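Local coordinates for protein 3-dehydroquinate dehydratase (Geobacillus kaustophilus, PDB 2YR1) that probably catalyses the cis-dehydration of 3-dehydroquinate to 3-dehydroshikimate, the third step of the chorismate pathway, through a Schiff base with its substrate, at residues 150-155 / 175-180; 88-93 / 144-149. All blocks are in the same frame, centred on the assembly; numbering follows the deposited sequence.

Interaction 1: 150-155 / 175-180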
# COMPACT_ATOMS: atom_id res chain seq x y z
N ASP A 150 -5.87 19.82 -8.42
CA ASP A 150 -7.17 20.13 -7.84
C ASP A 150 -8.10 18.94 -7.61
O ASP A 150 -9.20 19.10 -7.09
CB ASP A 150 -7.89 21.18 -8.71
CG ASP A 150 -7.10 22.47 -8.83
OD1 ASP A 150 -6.47 22.87 -7.84
OD2 ASP A 150 -7.09 23.08 -9.92
N GLY A 151 -7.65 17.75 -7.99
CA GLY A 151 -8.49 16.58 -7.80
C GLY A 151 -7.93 15.39 -8.53
O GLY A 151 -6.81 15.43 -9.02
N THR A 152 -8.74 14.34 -8.62
CA THR A 152 -8.35 13.11 -9.29
C THR A 152 -9.35 12.80 -10.40
O THR A 152 -10.50 12.42 -10.14
CB THR A 152 -8.31 11.96 -8.27
OG1 THR A 152 -7.34 12.28 -7.26
CG2 THR A 152 -7.95 10.63 -8.95
N PRO A 153 -8.94 12.97 -11.67
CA PRO A 153 -9.85 12.68 -12.78
C PRO A 153 -10.22 11.21 -12.86
O PRO A 153 -9.66 10.37 -12.15
CB PRO A 153 -9.10 13.18 -14.01
CG PRO A 153 -7.69 13.26 -13.59
CD PRO A 153 -7.71 13.64 -12.14
N ARG A 154 -11.17 10.87 -13.73
CA ARG A 154 -11.57 9.48 -13.85
C ARG A 154 -10.45 8.62 -14.41
O ARG A 154 -9.58 9.10 -15.13
CB ARG A 154 -12.81 9.36 -14.71
CG ARG A 154 -13.43 7.98 -14.66
CD ARG A 154 -14.80 7.96 -15.31
NE ARG A 154 -15.62 6.89 -14.76
CZ ARG A 154 -16.95 6.81 -14.90
NH1 ARG A 154 -17.60 7.75 -15.59
NH2 ARG A 154 -17.61 5.81 -14.35
N LYS A 155 -10.47 7.33 -14.07
CA LYS A 155 -9.48 6.37 -14.54
C LYS A 155 -9.29 6.47 -16.06
O LYS A 155 -8.17 6.40 -16.54
CB LYS A 155 -9.91 4.95 -14.18
CG LYS A 155 -9.07 3.89 -14.83
CD LYS A 155 -9.82 2.57 -14.94
CE LYS A 155 -10.91 2.61 -16.03
NZ LYS A 155 -10.43 3.01 -17.39
N VAL A 175 2.06 10.74 -14.51
CA VAL A 175 0.80 11.38 -14.12
C VAL A 175 0.70 11.48 -12.60
O VAL A 175 0.93 10.50 -11.88
CB VAL A 175 -0.48 10.64 -14.62
CG1 VAL A 175 -0.55 10.63 -16.16
CG2 VAL A 175 -0.49 9.23 -14.10
N ALA A 176 0.37 12.67 -12.09
CA ALA A 176 0.20 12.82 -10.64
C ALA A 176 -1.20 13.40 -10.37
O ALA A 176 -1.69 14.23 -11.14
CB ALA A 176 1.31 13.72 -10.05
N VAL A 177 -1.85 12.96 -9.30
CA VAL A 177 -3.16 13.46 -8.96
C VAL A 177 -3.27 13.83 -7.49
O VAL A 177 -2.43 13.42 -6.68
CB VAL A 177 -4.29 12.43 -9.29
CG1 VAL A 177 -4.33 12.15 -10.79
CG2 VAL A 177 -4.07 11.13 -8.50
N MET A 178 -4.29 14.62 -7.16
CA MET A 178 -4.54 15.03 -5.77
C MET A 178 -5.81 14.32 -5.36
O MET A 178 -6.91 14.67 -5.82
CB MET A 178 -4.75 16.53 -5.65
CG MET A 178 -4.90 16.98 -4.20
SD MET A 178 -3.34 16.82 -3.37
CE MET A 178 -2.85 18.57 -3.26
N PRO A 179 -5.68 13.29 -4.51
CA PRO A 179 -6.86 12.54 -4.07
C PRO A 179 -7.66 13.33 -3.04
O PRO A 179 -7.09 14.07 -2.26
CB PRO A 179 -6.26 11.27 -3.49
CG PRO A 179 -5.03 11.77 -2.85
CD PRO A 179 -4.46 12.74 -3.89
N LYS A 180 -8.96 13.14 -3.02
CA LYS A 180 -9.80 13.84 -2.06
C LYS A 180 -10.48 12.78 -1.21
O LYS A 180 -11.25 13.09 -0.29
CB LYS A 180 -10.84 14.70 -2.79
CG LYS A 180 -10.24 15.80 -3.65
CD LYS A 180 -9.34 16.71 -2.85
CE LYS A 180 -8.73 17.82 -3.70
NZ LYS A 180 -9.77 18.76 -4.17

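Interaction 2: 88-93 / 144-149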
# COMPACT_ATOMS: atom_id res chain seq x y z
N GLU A 88 3.35 26.61 -14.23
CA GLU A 88 2.72 27.17 -13.05
C GLU A 88 1.32 26.58 -12.94
O GLU A 88 0.81 26.35 -11.84
CB GLU A 88 2.64 28.70 -13.15
CG GLU A 88 2.30 29.40 -11.83
CD GLU A 88 2.57 30.90 -11.88
OE1 GLU A 88 2.26 31.52 -12.92
OE2 GLU A 88 3.08 31.46 -10.88
N ARG A 89 0.72 26.32 -14.10
CA ARG A 89 -0.61 25.73 -14.16
C ARG A 89 -0.61 24.29 -13.67
O ARG A 89 -1.67 23.65 -13.62
CB ARG A 89 -1.14 25.78 -15.60
CG ARG A 89 -0.32 24.96 -16.58
CD ARG A 89 -0.86 25.12 -17.99
NE ARG A 89 -2.02 24.27 -18.25
CZ ARG A 89 -2.87 24.47 -19.26
NH1 ARG A 89 -2.68 25.48 -20.09
NH2 ARG A 89 -3.89 23.64 -19.46
N GLU A 90 0.56 23.76 -13.31
CA GLU A 90 0.65 22.39 -12.84
C GLU A 90 1.47 22.27 -11.56
O GLU A 90 2.23 21.32 -11.38
CB GLU A 90 1.20 21.49 -13.94
CG GLU A 90 0.17 21.21 -15.04
CD GLU A 90 0.60 20.12 -16.02
OE1 GLU A 90 1.20 19.11 -15.58
OE2 GLU A 90 0.33 20.27 -17.23
N GLY A 91 1.30 23.26 -10.67
CA GLY A 91 2.00 23.26 -9.40
C GLY A 91 3.37 23.91 -9.40
O GLY A 91 4.02 24.03 -8.35
N GLY A 92 3.82 24.35 -10.56
CA GLY A 92 5.13 24.98 -10.63
C GLY A 92 5.17 26.43 -10.18
O GLY A 92 4.16 27.13 -10.19
N GLN A 93 6.36 26.86 -9.78
CA GLN A 93 6.63 28.23 -9.31
C GLN A 93 6.37 29.27 -10.41
O GLN A 93 5.95 28.92 -11.52
CB GLN A 93 8.09 28.32 -8.86
CG GLN A 93 8.42 27.42 -7.68
CD GLN A 93 7.69 27.83 -6.42
OE1 GLN A 93 7.85 28.95 -5.94
NE2 GLN A 93 6.86 26.93 -5.89
N VAL A 144 7.25 12.57 -20.24
CA VAL A 144 6.13 13.42 -20.56
C VAL A 144 5.13 13.27 -19.43
O VAL A 144 4.64 12.17 -19.16
CB VAL A 144 5.48 13.07 -21.88
CG1 VAL A 144 4.28 14.02 -22.12
CG2 VAL A 144 6.52 13.24 -23.00
N SER A 145 4.82 14.40 -18.80
CA SER A 145 3.94 14.37 -17.65
C SER A 145 2.69 15.21 -17.68
O SER A 145 2.47 16.05 -18.57
CB SER A 145 4.76 14.74 -16.41
OG SER A 145 5.34 16.03 -16.54
N ARG A 146 1.87 14.97 -16.66
CA ARG A 146 0.61 15.64 -16.45
C ARG A 146 0.41 15.63 -14.94
O ARG A 146 0.58 14.58 -14.31
CB ARG A 146 -0.53 14.84 -17.07
CG ARG A 146 -1.83 15.61 -17.18
CD ARG A 146 -1.75 16.65 -18.30
NE ARG A 146 -3.03 16.85 -18.98
CZ ARG A 146 -4.05 17.52 -18.45
NH1 ARG A 146 -3.93 18.06 -17.25
NH2 ARG A 146 -5.19 17.63 -19.13
N HIS A 147 0.06 16.78 -14.38
CA HIS A 147 -0.17 16.90 -12.94
C HIS A 147 -1.56 17.51 -12.67
O HIS A 147 -1.91 18.56 -13.21
CB HIS A 147 0.93 17.75 -12.30
CG HIS A 147 2.32 17.33 -12.69
ND1 HIS A 147 3.13 16.58 -11.87
CD2 HIS A 147 3.02 17.54 -13.83
CE1 HIS A 147 4.28 16.34 -12.49
NE2 HIS A 147 4.24 16.91 -13.68
N TYR A 148 -2.35 16.83 -11.84
CA TYR A 148 -3.69 17.30 -11.47
C TYR A 148 -3.67 17.70 -9.99
O TYR A 148 -3.79 16.84 -9.13
CB TYR A 148 -4.71 16.19 -11.68
CG TYR A 148 -4.90 15.85 -13.14
CD1 TYR A 148 -5.57 16.72 -13.99
CD2 TYR A 148 -4.36 14.68 -13.67
CE1 TYR A 148 -5.70 16.43 -15.35
CE2 TYR A 148 -4.48 14.38 -15.03
CZ TYR A 148 -5.16 15.26 -15.86
OH TYR A 148 -5.28 14.98 -17.19
N PHE A 149 -3.53 18.99 -9.70
CA PHE A 149 -3.47 19.44 -8.31
C PHE A 149 -4.80 19.71 -7.64
O PHE A 149 -4.87 19.80 -6.41
CB PHE A 149 -2.59 20.69 -8.21
CG PHE A 149 -1.13 20.40 -7.98
CD1 PHE A 149 -0.58 20.51 -6.70
CD2 PHE A 149 -0.32 19.99 -9.03
CE1 PHE A 149 0.76 20.20 -6.47
CE2 PHE A 149 1.03 19.68 -8.81
CZ PHE A 149 1.57 19.79 -7.54

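Interaction 1: 150-155 / 175-180
Thr152 lies across Val177 at about a right angle, its methyl and its hydroxyl both against the valine. Thr152 CG2 sits 3.9 Å from Val177 CG2, and Thr152 OG1 is also close to Val177 CB. With OG1 beside the backbone N (chi1 -61°) and CG2 anti to that N, the hydroxyl faces the turn after the strand. There Thr152 OG1 makes a weak hydrogen bond to Met178 O at 2.8 Å. The other branch of the valine takes the next residue: Val177 CG1 meets Pro153 CD at 3.9 Å. Leu158 of helix 155-167 and Leu188 of helix 182-198 also pack on Val177.

Two backbone carbonyls of 150-155 are held by the other segment. Met178 N donates to Gly151 O at 3.2 Å, and the bond is fairly straight (161°). The Lys180 chain bends back so that NZ reaches Asp150 O at 3.0 Å, from above the carbonyl plane. The Asp150 carboxylate is not part of this bond; its OD1 is 6.4 Å from Lys180 NZ. Asp184 of helix 182-198 touches Thr152 and Pro179 and accepts a hydrogen bond from Lys180 N.

The contact joins two consecutive beta-alpha loops at the C-terminal ends of neighbouring parallel strands, 141-148 and 172-177, as in the TIM barrel of type I dehydroquinases.

Interaction 2: 88-93 / 144-149
Glu90 OE1 takes a hydrogen bond from His147 N at 2.9 Å. The bond is bent (135° at the hydrogen), and the N-H comes from above the carboxylate plane. The same oxygen, Glu90 OE1, lies at the edge of the His147 ring, in its plane, 3.0 Å from CD2. One carboxylate oxygen thus meets both the backbone and the ring of a single residue. The carboxylate and ring planes are 48° apart, and the two side chains cross at about a right angle.

The Glu90 chain is extended beyond CG. This carries the carboxylate from the loop to the strand, and Glu90 CG passes 3.8 Å from His147 O. Glu90 OE2 is 4.8 Å from Arg146 NH1, too far for a salt bridge; Arg146 instead has a long, weak ion pair with Asp161. Glu121 of strand 117-121 also touches Glu90.

His147 is the predicted proton donor/acceptor of the active site. It stands near the C-terminal end of strand 141-148 in the TIM barrel, where the catalytic residues of this fold gather. The 88-93 loop follows strand 81-84 and reaches past strand 117-121 to meet it. His147 NE2 donates to Ser145 OG at 3.2 Å, with the serine oxygen tilted out of the ring plane. Ser145 OG is also hydrogen-bonded to Asp119, an arrangement consistent with Ser145, itself held by Asp119, positioning the ring.

Further along, Phe149 turns its ring to the loop backbone. Phe149 CE2 lies 3.3 Å from Glu90 O, which meets the ring obliquely. Gly91, at a positive phi (88°), packs its CA over one face in a CH-pi contact, 4.0 Å from the ring centroid and offset toward the rim.

In the fold
Interactions 1 and 2 share strand 141-148 and the loop after it, their centres about 12 Å apart. Interaction 1 joins neighbours in the barrel, while interaction 2 spans strand 117-121. Strand pairing ties them together: Ala176 N lies 2.9 Å from Arg146 O, and Ala176 O lies 2.8 Å from Tyr148 N, both probable hydrogen bonds. Pro153 CG also packs 3.6 Å from Tyr148 CD2. Interaction 2 holds His147 itself, about 3 Å, side chain to side chain, from Lys174, the predicted Schiff-base lysine, and from Arg86, predicted to bind 3-dehydroquinate. Interaction 1 is farther out, with Val177 about 8 Å from His147, side chain to side chain.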